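Local coordinates for putative exotoxin (superantigen) (Streptococcus pyogenes, PDB 1TY0), which probably acts as a superantigenic toxin that engages T-cell receptors and can dimerise through the same surface, at residues A[28-31]-A[37-40]; A[40-45]-A[50-55]; A[146-149]-A[154-157]. One frame throughout, in Å; residues are numbered along the deposited sequence.

Contact 1 (A[28-31]-A[37-40]); sequences CNID and DFYI
A beta hairpin of strands 28-33 and 37-41 brings Ile30 and Ile40 together as an antiparallel, non-hydrogen-bonded pair, with their CA atoms 4.5 Å apart. Both side chains leave the sheet on the same face, and there they cross at a slant. CD1 of Ile40 reaches to 3.3 Å from CG1 of Ile30, tighter than usual for two carbons, and it also lies close to the CA of Ile30. The torsions of Ile40 divide its two branches between neighbours. CG1 stands beside the backbone N (chi1 -47°), and the turn about the next bond swings CD1 over Ile30. Meanwhile CG2, anti to the N, runs toward the start of the partner strand and meets CB of Cys28 at 3.4 Å. The same CG2 lies 3.3 Å from the carbonyl O of Asn29.

The short segments run at 125° to each other, far from strictly antiparallel, in keeping with the strong twist and curl of the barrel of an OB fold. Backbone bonds flank the isoleucine pair: Asp31 N donates to Tyr39 O at 2.9 Å, though with a bent N-H...O angle of 133°, and Asn29 bonds with Asp41. Branched aliphatic residues suit the pair because they fill a buried face that Val70 and Ile72 of strand 69-74 cover.

Farther along, CD1 of Ile30 approaches the edge of the Phe38 ring, near its plane, and comes to 4.3 Å from its CD1. Phe38 in turn stacks edge-to-face with Phe64. Asp31, whose acid suits an exposed place, brings only its CB near the carbonyl O of Tyr39, and Tyr39 leads its ring away from the opposing strand.

Contact 2 (A[40-45]-A[50-55]); sequences IDISSY and FSVDSE
Ser43 OG relays a hydrogen bond across the turn: it accepts from the backbone N of Phe50 at 3.0 Å and donates to OD1 of Asp41 at 2.6 Å. OD1 uses its syn lone pair for the hydroxyl, while the backbone N of Ser43 meets it from above the carboxylate plane, closing an Asx turn. Two donors thus fix the rotation of the Asp41 carboxylate. Serine suits position 43 because its hydroxyl both accepts and donates, and so serves Phe50 N and Asp41 OD1 at once.

Alongside, Ile42 N bonds to Phe50 O at 3.0 Å. Ile42 holds CG1 between its backbone N and carbonyl carbon (chi1 63°), which lays CD1 beside the Phe50 ring, 3.6 Å from its CD1; the two side chains point the same way. The Val52 side chain crosses that of Ile42 at about a right angle, its CG2 3.8 Å from Ile42 CD1, completing an apolar cluster continued by Tyr85.

Next in line, Ile40 and Val52 form a hydrogen-bonded pair, N to O both ways, with Ile40 N to Val52 O nearly straight at 178°. Antiparallel strands 37-41 and 51-55, joined through the short helix 43-46, are neighbours in the sheet of the OB-fold domain.

Contact 3 (A[146-149]-A[154-157]); sequences YKIY and PYIK
Tyr155 carries nearly all of this contact, and it meets Tyr146 and Ile148 with the edge of its ring. Just before it, Pro154 does not reach the other segment, but its CG sits 3.9 Å above one face of the Tyr155 ring, offset toward the rim. Proline suits such a place, since its compact apolar ring offers CH groups that can lie over an aromatic face.

Tyr155 points its CB toward the opposing loop. With CG beside its backbone N, chi1 (-44°) carries the ring toward the end of helix 131-146, and chi2 turns its CD2-CE2 edge that way. There CE2 comes to 3.5 Å from the carbonyl O of Tyr146, which lies in the ring plane, so the weakly positive rim hydrogens probably face the oxygen favourably. Around this polar touch the packing is loose and apolar: CE2 lies 4.4 Å from CB of Tyr146, and CD2 lies 4.3 Å from CG2 of Ile148. No hydrogen bond joins the two segments, whose nearest CA atoms, of Ile148 and Tyr155, remain 6.0 Å apart. Ile148 turns the rest of its side chain away and sets CG1 over the centre of the Tyr149 ring, a use that fits a buried aliphatic residue.

Ile156 directs its side chain away from 146-149 and onto Ile7. Lys157 then begins strand 157-164; both residues face Trp209, forming a classic beta bulge at the strand's start.

The contact lies within the connection that leaves helix 131-146, where Lys147 breaks the helical course with a positive phi, and enters strand 157-164 of the beta-grasp domain. Leu208 of strand 201-209 touches both Ile148 and Tyr155, while Lys11 of helix 5-18 bonds to the carbonyl O of Tyr155.

Overall arrangement
Contacts 1 and 2 are consecutive pairings in one sheet of the OB-fold domain: strand 37-41 is common to both, and Ile40 takes part in each, facing 28-31 along one edge and 50-55 along the other. All three contacts are partly buried, but contacts 1 and 2 each have four buried residues among those that touch, and contact 3 only one, Ile148. The first two combine apolar side chains with backbone bonds; contact 2 adds a side-chain network where the chain leaves the strand. Contact 3 belongs to the beta-grasp domain, across the chain's centre, about 35 Å from contact 2 between centres. Joining two parts of a loop, it buries less surface and relies on an aromatic edge without hydrogen bonds.

Contact 1 (A[28-31]-A[37-40])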
ATOM      1  N   CYS A  28      -2.751 -18.548   7.935  1.00 12.85           N
ATOM      2  CA  CYS A  28      -4.154 -18.151   7.990  1.00 13.45           C
ATOM      3  C   CYS A  28      -5.061 -19.295   7.565  1.00 13.24           C
ATOM      4  O   CYS A  28      -4.716 -20.079   6.683  1.00 14.17           O
ATOM      5  CB  CYS A  28      -4.391 -16.964   7.065  1.00 14.55           C
ATOM      6  SG  CYS A  28      -3.326 -15.574   7.447  1.00 19.49           S
ATOM      7  N   ASN A  29      -6.238 -19.368   8.169  1.00 12.82           N
ATOM      8  CA  ASN A  29      -7.172 -20.442   7.854  1.00 11.69           C
ATOM      9  C   ASN A  29      -8.072 -20.185   6.655  1.00 11.53           C
ATOM     10  O   ASN A  29      -8.644 -19.100   6.515  1.00 12.00           O
ATOM     11  CB  ASN A  29      -8.055 -20.738   9.066  1.00 14.20           C
ATOM     12  CG  ASN A  29      -8.932 -21.953   8.858  1.00 13.19           C
ATOM     13  OD1 ASN A  29     -10.125 -21.839   8.572  1.00 15.73           O
ATOM     14  ND2 ASN A  29      -8.337 -23.130   8.983  1.00 13.77           N
ATOM     15  N   ILE A  30      -8.195 -21.188   5.791  1.00 11.85           N
ATOM     16  CA  ILE A  30      -9.086 -21.090   4.637  1.00 10.35           C
ATOM     17  C   ILE A  30     -10.476 -21.373   5.185  1.00 11.66           C
ATOM     18  O   ILE A  30     -10.798 -22.518   5.508  1.00 11.26           O
ATOM     19  CB  ILE A  30      -8.768 -22.152   3.558  1.00 10.38           C
ATOM     20  CG1 ILE A  30      -7.388 -21.884   2.947  1.00 10.72           C
ATOM     21  CG2 ILE A  30      -9.843 -22.123   2.464  1.00 12.24           C
ATOM     22  CD1 ILE A  30      -6.992 -22.862   1.854  1.00 13.29           C
ATOM     23  N   ASP A  31     -11.296 -20.336   5.301  1.00  9.81           N
ATOM     24  CA  ASP A  31     -12.649 -20.505   5.826  1.00 11.37           C
ATOM     25  C   ASP A  31     -13.603 -21.089   4.799  1.00 11.19           C
ATOM     26  O   ASP A  31     -14.502 -21.867   5.140  1.00 12.40           O
ATOM     27  CB  ASP A  31     -13.207 -19.173   6.333  1.00 11.24           C
ATOM     28  CG  ASP A  31     -12.749 -18.846   7.743  1.00 13.17           C
ATOM     29  OD1 ASP A  31     -12.073 -19.688   8.369  1.00 14.43           O
ATOM     30  OD2 ASP A  31     -13.073 -17.748   8.234  1.00 14.42           O
ATOM     31  N   ASP A  37     -12.557 -18.435  -5.838  1.00  9.49           N
ATOM     32  CA  ASP A  37     -12.139 -17.577  -4.729  1.00 10.71           C
ATOM     33  C   ASP A  37     -11.754 -18.316  -3.456  1.00 10.60           C
ATOM     34  O   ASP A  37     -12.351 -19.334  -3.100  1.00 12.26           O
ATOM     35  CB  ASP A  37     -13.250 -16.585  -4.362  1.00 12.70           C
ATOM     36  CG  ASP A  37     -13.468 -15.523  -5.413  1.00 16.20           C
ATOM     37  OD1 ASP A  37     -14.124 -15.834  -6.428  1.00 15.82           O
ATOM     38  OD2 ASP A  37     -12.985 -14.377  -5.226  1.00 12.92           O
ATOM     39  N   PHE A  38     -10.743 -17.780  -2.776  1.00 10.63           N
ATOM     40  CA  PHE A  38     -10.295 -18.297  -1.489  1.00 10.47           C
ATOM     41  C   PHE A  38     -10.854 -17.272  -0.506  1.00 10.29           C
ATOM     42  O   PHE A  38     -10.696 -16.074  -0.733  1.00 10.51           O
ATOM     43  CB  PHE A  38      -8.771 -18.218  -1.327  1.00 11.01           C
ATOM     44  CG  PHE A  38      -7.988 -19.219  -2.125  1.00 12.39           C
ATOM     45  CD1 PHE A  38      -7.686 -20.467  -1.590  1.00 13.54           C
ATOM     46  CD2 PHE A  38      -7.485 -18.885  -3.379  1.00 14.47           C
ATOM     47  CE1 PHE A  38      -6.885 -21.370  -2.292  1.00 12.15           C
ATOM     48  CE2 PHE A  38      -6.684 -19.783  -4.090  1.00 11.83           C
ATOM     49  CZ  PHE A  38      -6.386 -21.027  -3.539  1.00 12.36           C
ATOM     50  N   TYR A  39     -11.521 -17.714   0.557  1.00  8.44           N
ATOM     51  CA  TYR A  39     -11.987 -16.773   1.574  1.00 11.00           C
ATOM     52  C   TYR A  39     -11.187 -17.157   2.803  1.00 11.11           C
ATOM     53  O   TYR A  39     -11.454 -18.175   3.438  1.00 11.11           O
ATOM     54  CB  TYR A  39     -13.493 -16.899   1.804  1.00 10.21           C
ATOM     55  CG  TYR A  39     -14.264 -16.278   0.669  1.00 10.72           C
ATOM     56  CD1 TYR A  39     -14.264 -14.893   0.481  1.00 13.21           C
ATOM     57  CD2 TYR A  39     -14.911 -17.072  -0.274  1.00 14.84           C
ATOM     58  CE1 TYR A  39     -14.883 -14.318  -0.623  1.00 15.85           C
ATOM     59  CE2 TYR A  39     -15.532 -16.505  -1.386  1.00 17.09           C
ATOM     60  CZ  TYR A  39     -15.511 -15.130  -1.553  1.00 18.92           C
ATOM     61  OH  TYR A  39     -16.100 -14.561  -2.663  1.00 23.41           O
ATOM     62  N   ILE A  40     -10.191 -16.330   3.111  1.00 10.49           N
ATOM     63  CA  ILE A  40      -9.257 -16.577   4.206  1.00 10.03           C
ATOM     64  C   ILE A  40      -9.431 -15.633   5.384  1.00 10.43           C
ATOM     65  O   ILE A  40      -9.576 -14.422   5.221  1.00 10.70           O
ATOM     66  CB  ILE A  40      -7.795 -16.448   3.699  1.00 10.87           C
ATOM     67  CG1 ILE A  40      -7.613 -17.227   2.390  1.00 14.91           C
ATOM     68  CG2 ILE A  40      -6.828 -16.915   4.765  1.00 12.10           C
ATOM     69  CD1 ILE A  40      -7.999 -18.679   2.451  1.00 22.50           C
TER

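Contact 2 (A[40-45]-A[50-55])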
ATOM      1  N   ILE A  40     -10.191 -16.330   3.111  1.00 10.49           N
ATOM      2  CA  ILE A  40      -9.257 -16.577   4.206  1.00 10.03           C
ATOM      3  C   ILE A  40      -9.431 -15.633   5.384  1.00 10.43           C
ATOM      4  O   ILE A  40      -9.576 -14.422   5.221  1.00 10.70           O
ATOM      5  CB  ILE A  40      -7.795 -16.448   3.699  1.00 10.87           C
ATOM      6  CG1 ILE A  40      -7.613 -17.227   2.390  1.00 14.91           C
ATOM      7  CG2 ILE A  40      -6.828 -16.915   4.765  1.00 12.10           C
ATOM      8  CD1 ILE A  40      -7.999 -18.679   2.451  1.00 22.50           C
ATOM      9  N   ASP A  41      -9.396 -16.199   6.581  1.00  9.24           N
ATOM     10  CA  ASP A  41      -9.557 -15.420   7.791  1.00 10.02           C
ATOM     11  C   ASP A  41      -8.256 -14.820   8.328  1.00 10.78           C
ATOM     12  O   ASP A  41      -7.262 -15.526   8.498  1.00 13.29           O
ATOM     13  CB  ASP A  41     -10.183 -16.296   8.871  1.00 10.55           C
ATOM     14  CG  ASP A  41     -10.509 -15.523  10.131  1.00 14.61           C
ATOM     15  OD1 ASP A  41     -10.872 -14.337  10.013  1.00 15.05           O
ATOM     16  OD2 ASP A  41     -10.418 -16.100  11.235  1.00 16.01           O
ATOM     17  N   ILE A  42      -8.256 -13.514   8.574  1.00 10.87           N
ATOM     18  CA  ILE A  42      -7.084 -12.866   9.166  1.00 10.38           C
ATOM     19  C   ILE A  42      -7.530 -12.066  10.396  1.00 12.71           C
ATOM     20  O   ILE A  42      -6.826 -11.168  10.867  1.00 14.63           O
ATOM     21  CB  ILE A  42      -6.345 -11.934   8.161  1.00  9.82           C
ATOM     22  CG1 ILE A  42      -7.244 -10.781   7.721  1.00  8.40           C
ATOM     23  CG2 ILE A  42      -5.887 -12.743   6.958  1.00 12.60           C
ATOM     24  CD1 ILE A  42      -6.503  -9.718   6.930  1.00 11.32           C
ATOM     25  N   SER A  43      -8.699 -12.422  10.927  1.00 13.03           N
ATOM     26  CA  SER A  43      -9.270 -11.731  12.085  1.00 14.41           C
ATOM     27  C   SER A  43      -8.332 -11.646  13.285  1.00 16.10           C
ATOM     28  O   SER A  43      -8.297 -10.624  13.976  1.00 16.91           O
ATOM     29  CB  SER A  43     -10.580 -12.407  12.521  1.00 16.26           C
ATOM     30  OG  SER A  43     -11.552 -12.370  11.489  1.00 15.18           O
ATOM     31  N   SER A  44      -7.584 -12.715  13.534  1.00 16.30           N
ATOM     32  CA  SER A  44      -6.661 -12.754  14.666  1.00 20.74           C
ATOM     33  C   SER A  44      -5.613 -11.647  14.605  1.00 21.09           C
ATOM     34  O   SER A  44      -5.193 -11.119  15.637  1.00 20.30           O
ATOM     35  CB  SER A  44      -5.965 -14.117  14.737  1.00 22.14           C
ATOM     36  OG  SER A  44      -5.226 -14.384  13.557  1.00 27.31           O
ATOM     37  N   TYR A  45      -5.193 -11.305  13.394  1.00 19.88           N
ATOM     38  CA  TYR A  45      -4.202 -10.253  13.174  1.00 19.75           C
ATOM     39  C   TYR A  45      -4.805  -8.866  13.351  1.00 19.70           C
ATOM     40  O   TYR A  45      -4.163  -7.954  13.872  1.00 20.97           O
ATOM     41  CB  TYR A  45      -3.653 -10.347  11.753  1.00 19.92           C
ATOM     42  CG  TYR A  45      -2.645 -11.438  11.528  1.00 22.08           C
ATOM     43  CD1 TYR A  45      -1.299 -11.238  11.833  1.00 23.56           C
ATOM     44  CD2 TYR A  45      -3.018 -12.652  10.956  1.00 20.19           C
ATOM     45  CE1 TYR A  45      -0.351 -12.212  11.566  1.00 23.67           C
ATOM     46  CE2 TYR A  45      -2.076 -13.635  10.686  1.00 23.39           C
ATOM     47  CZ  TYR A  45      -0.745 -13.406  10.991  1.00 24.32           C
ATOM     48  OH  TYR A  45       0.202 -14.364  10.710  1.00 25.01           O
ATOM     49  N   PHE A  50     -12.194  -9.902   9.886  1.00 11.31           N
ATOM     50  CA  PHE A  50     -11.487  -9.412   8.711  1.00 10.01           C
ATOM     51  C   PHE A  50     -11.050 -10.601   7.872  1.00 10.43           C
ATOM     52  O   PHE A  50     -10.520 -11.588   8.388  1.00  9.40           O
ATOM     53  CB  PHE A  50     -10.257  -8.607   9.146  1.00  9.03           C
ATOM     54  CG  PHE A  50      -9.914  -7.465   8.231  1.00 10.17           C
ATOM     55  CD1 PHE A  50      -9.538  -7.694   6.910  1.00 10.24           C
ATOM     56  CD2 PHE A  50      -9.978  -6.154   8.689  1.00 11.44           C
ATOM     57  CE1 PHE A  50      -9.231  -6.629   6.056  1.00 11.52           C
ATOM     58  CE2 PHE A  50      -9.674  -5.081   7.846  1.00 13.48           C
ATOM     59  CZ  PHE A  50      -9.302  -5.320   6.528  1.00 11.86           C
ATOM     60  N   SER A  51     -11.267 -10.517   6.571  1.00  9.74           N
ATOM     61  CA  SER A  51     -10.865 -11.615   5.718  1.00 11.52           C
ATOM     62  C   SER A  51     -10.167 -11.130   4.463  1.00 10.06           C
ATOM     63  O   SER A  51     -10.052  -9.927   4.208  1.00 10.38           O
ATOM     64  CB  SER A  51     -12.085 -12.464   5.339  1.00 13.45           C
ATOM     65  OG  SER A  51     -13.078 -11.673   4.712  1.00 16.15           O
ATOM     66  N   VAL A  52      -9.676 -12.090   3.700  1.00  7.67           N
ATOM     67  CA  VAL A  52      -9.012 -11.800   2.443  1.00  9.24           C
ATOM     68  C   VAL A  52      -9.698 -12.637   1.379  1.00  8.03           C
ATOM     69  O   VAL A  52      -9.892 -13.841   1.557  1.00  9.52           O
ATOM     70  CB  VAL A  52      -7.522 -12.180   2.485  1.00  7.82           C
ATOM     71  CG1 VAL A  52      -6.895 -12.019   1.089  1.00  7.27           C
ATOM     72  CG2 VAL A  52      -6.791 -11.301   3.493  1.00  9.63           C
ATOM     73  N   ASP A  53     -10.096 -11.987   0.293  1.00  8.12           N
ATOM     74  CA  ASP A  53     -10.712 -12.681  -0.827  1.00  9.82           C
ATOM     75  C   ASP A  53      -9.684 -12.749  -1.939  1.00  8.91           C
ATOM     76  O   ASP A  53      -9.343 -11.731  -2.536  1.00  8.29           O
ATOM     77  CB  ASP A  53     -11.945 -11.945  -1.350  1.00 11.36           C
ATOM     78  CG  ASP A  53     -12.357 -12.433  -2.732  1.00 13.73           C
ATOM     79  OD1 ASP A  53     -12.219 -13.650  -2.992  1.00 12.04           O
ATOM     80  OD2 ASP A  53     -12.812 -11.610  -3.554  1.00 19.11           O
ATOM     81  N   SER A  54      -9.179 -13.947  -2.204  1.00  8.11           N
ATOM     82  CA  SER A  54      -8.204 -14.128  -3.267  1.00  9.90           C
ATOM     83  C   SER A  54      -8.915 -14.737  -4.466  1.00  8.83           C
ATOM     84  O   SER A  54      -9.394 -15.863  -4.401  1.00 10.44           O
ATOM     85  CB  SER A  54      -7.080 -15.067  -2.822  1.00  9.34           C
ATOM     86  OG  SER A  54      -6.218 -15.332  -3.917  1.00 12.15           O
ATOM     87  N   GLU A  55      -8.980 -13.988  -5.559  1.00 10.24           N
ATOM     88  CA  GLU A  55      -9.636 -14.468  -6.769  1.00 10.61           C
ATOM     89  C   GLU A  55      -8.595 -15.098  -7.688  1.00 11.74           C
ATOM     90  O   GLU A  55      -7.536 -14.517  -7.928  1.00 11.69           O
ATOM     91  CB  GLU A  55     -10.330 -13.305  -7.470  1.00 11.78           C
ATOM     92  CG  GLU A  55     -11.140 -13.706  -8.689  1.00 14.10           C
ATOM     93  CD  GLU A  55     -11.786 -12.511  -9.359  1.00 16.98           C
ATOM     94  OE1 GLU A  55     -12.603 -11.830  -8.699  1.00 15.74           O
ATOM     95  OE2 GLU A  55     -11.472 -12.250 -10.543  1.00 17.95           O
TER

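Contact 3 (A[146-149]-A[154-157])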
ATOM      1  N   TYR A 146      17.515   0.745  -9.823  1.00 19.67           N
ATOM      2  CA  TYR A 146      17.818   1.077 -11.205  1.00 18.95           C
ATOM      3  C   TYR A 146      16.799   1.988 -11.874  1.00 18.18           C
ATOM      4  O   TYR A 146      16.909   2.265 -13.067  1.00 18.05           O
ATOM      5  CB  TYR A 146      18.004  -0.220 -11.995  1.00 20.32           C
ATOM      6  CG  TYR A 146      19.210  -0.997 -11.517  1.00 22.86           C
ATOM      7  CD1 TYR A 146      20.502  -0.572 -11.831  1.00 25.69           C
ATOM      8  CD2 TYR A 146      19.066  -2.112 -10.693  1.00 24.06           C
ATOM      9  CE1 TYR A 146      21.622  -1.237 -11.331  1.00 26.43           C
ATOM     10  CE2 TYR A 146      20.184  -2.784 -10.187  1.00 25.67           C
ATOM     11  CZ  TYR A 146      21.457  -2.338 -10.511  1.00 27.13           C
ATOM     12  OH  TYR A 146      22.564  -2.997 -10.019  1.00 28.00           O
ATOM     13  N   LYS A 147      15.819   2.454 -11.104  1.00 16.92           N
ATOM     14  CA  LYS A 147      14.794   3.368 -11.610  1.00 16.85           C
ATOM     15  C   LYS A 147      14.196   2.880 -12.928  1.00 16.49           C
ATOM     16  O   LYS A 147      13.977   3.669 -13.852  1.00 16.62           O
ATOM     17  CB  LYS A 147      15.405   4.759 -11.820  1.00 18.06           C
ATOM     18  CG  LYS A 147      16.391   5.186 -10.738  1.00 20.07           C
ATOM     19  CD  LYS A 147      15.741   5.303  -9.373  1.00 23.67           C
ATOM     20  CE  LYS A 147      16.778   5.665  -8.310  1.00 26.70           C
ATOM     21  NZ  LYS A 147      16.172   5.811  -6.956  1.00 27.68           N
ATOM     22  N   ILE A 148      13.908   1.587 -13.011  1.00 14.61           N
ATOM     23  CA  ILE A 148      13.382   1.024 -14.244  1.00 14.94           C
ATOM     24  C   ILE A 148      12.047   1.582 -14.726  1.00 14.41           C
ATOM     25  O   ILE A 148      11.718   1.438 -15.902  1.00 15.35           O
ATOM     26  CB  ILE A 148      13.303  -0.525 -14.169  1.00 15.81           C
ATOM     27  CG1 ILE A 148      12.132  -0.971 -13.287  1.00 16.97           C
ATOM     28  CG2 ILE A 148      14.631  -1.080 -13.664  1.00 15.25           C
ATOM     29  CD1 ILE A 148      12.073  -0.326 -11.961  1.00 21.40           C
ATOM     30  N   TYR A 149      11.281   2.222 -13.846  1.00 15.18           N
ATOM     31  CA  TYR A 149      10.004   2.790 -14.271  1.00 16.61           C
ATOM     32  C   TYR A 149      10.028   4.316 -14.268  1.00 18.45           C
ATOM     33  O   TYR A 149       8.981   4.965 -14.318  1.00 17.39           O
ATOM     34  CB  TYR A 149       8.847   2.281 -13.396  1.00 17.49           C
ATOM     35  CG  TYR A 149       8.589   0.789 -13.510  1.00 15.20           C
ATOM     36  CD1 TYR A 149       8.725   0.121 -14.731  1.00 15.18           C
ATOM     37  CD2 TYR A 149       8.195   0.046 -12.396  1.00 14.97           C
ATOM     38  CE1 TYR A 149       8.478  -1.250 -14.832  1.00 13.59           C
ATOM     39  CE2 TYR A 149       7.945  -1.320 -12.491  1.00 14.01           C
ATOM     40  CZ  TYR A 149       8.089  -1.964 -13.705  1.00 12.78           C
ATOM     41  OH  TYR A 149       7.867  -3.320 -13.788  1.00 14.41           O
ATOM     42  N   PRO A 154      16.946   4.757 -19.253  1.00 18.97           N
ATOM     43  CA  PRO A 154      16.979   4.259 -20.633  1.00 19.18           C
ATOM     44  C   PRO A 154      16.266   2.932 -20.884  1.00 20.73           C
ATOM     45  O   PRO A 154      16.063   2.539 -22.031  1.00 20.84           O
ATOM     46  CB  PRO A 154      18.472   4.161 -20.916  1.00 20.07           C
ATOM     47  CG  PRO A 154      19.008   3.704 -19.590  1.00 19.40           C
ATOM     48  CD  PRO A 154      18.260   4.597 -18.607  1.00 18.64           C
ATOM     49  N   TYR A 155      15.888   2.246 -19.813  1.00 21.71           N
ATOM     50  CA  TYR A 155      15.229   0.951 -19.931  1.00 22.65           C
ATOM     51  C   TYR A 155      13.797   1.084 -20.434  1.00 24.19           C
ATOM     52  O   TYR A 155      12.979   1.780 -19.834  1.00 25.59           O
ATOM     53  CB  TYR A 155      15.282   0.244 -18.578  1.00 21.82           C
ATOM     54  CG  TYR A 155      16.653   0.358 -17.948  1.00 21.14           C
ATOM     55  CD1 TYR A 155      17.789  -0.068 -18.637  1.00 21.38           C
ATOM     56  CD2 TYR A 155      16.824   0.952 -16.700  1.00 19.71           C
ATOM     57  CE1 TYR A 155      19.061   0.100 -18.103  1.00 22.87           C
ATOM     58  CE2 TYR A 155      18.097   1.126 -16.154  1.00 22.23           C
ATOM     59  CZ  TYR A 155      19.210   0.698 -16.864  1.00 22.24           C
ATOM     60  OH  TYR A 155      20.474   0.873 -16.352  1.00 23.09           O
ATOM     61  N   ILE A 156      13.507   0.418 -21.548  1.00 23.62           N
ATOM     62  CA  ILE A 156      12.181   0.467 -22.147  1.00 23.91           C
ATOM     63  C   ILE A 156      11.613  -0.921 -22.423  1.00 23.51           C
ATOM     64  O   ILE A 156      10.480  -1.054 -22.887  1.00 21.07           O
ATOM     65  CB  ILE A 156      12.205   1.278 -23.456  1.00 25.33           C
ATOM     66  CG1 ILE A 156      13.230   0.687 -24.427  1.00 26.57           C
ATOM     67  CG2 ILE A 156      12.536   2.730 -23.148  1.00 26.91           C
ATOM     68  CD1 ILE A 156      13.283   1.396 -25.770  1.00 28.60           C
ATOM     69  N   LYS A 157      12.415  -1.944 -22.143  1.00 21.69           N
ATOM     70  CA  LYS A 157      12.013  -3.337 -22.321  1.00 20.81           C
ATOM     71  C   LYS A 157      12.744  -4.144 -21.251  1.00 20.34           C
ATOM     72  O   LYS A 157      13.864  -3.803 -20.867  1.00 19.88           O
ATOM     73  CB  LYS A 157      12.415  -3.855 -23.706  1.00 22.66           C
ATOM     74  CG  LYS A 157      11.820  -3.092 -24.869  1.00 26.91           C
ATOM     75  CD  LYS A 157      12.338  -3.636 -26.193  1.00 29.38           C
ATOM     76  CE  LYS A 157      11.820  -2.814 -27.362  1.00 32.49           C
ATOM     77  NZ  LYS A 157      12.380  -3.280 -28.661  1.00 33.96           N
TER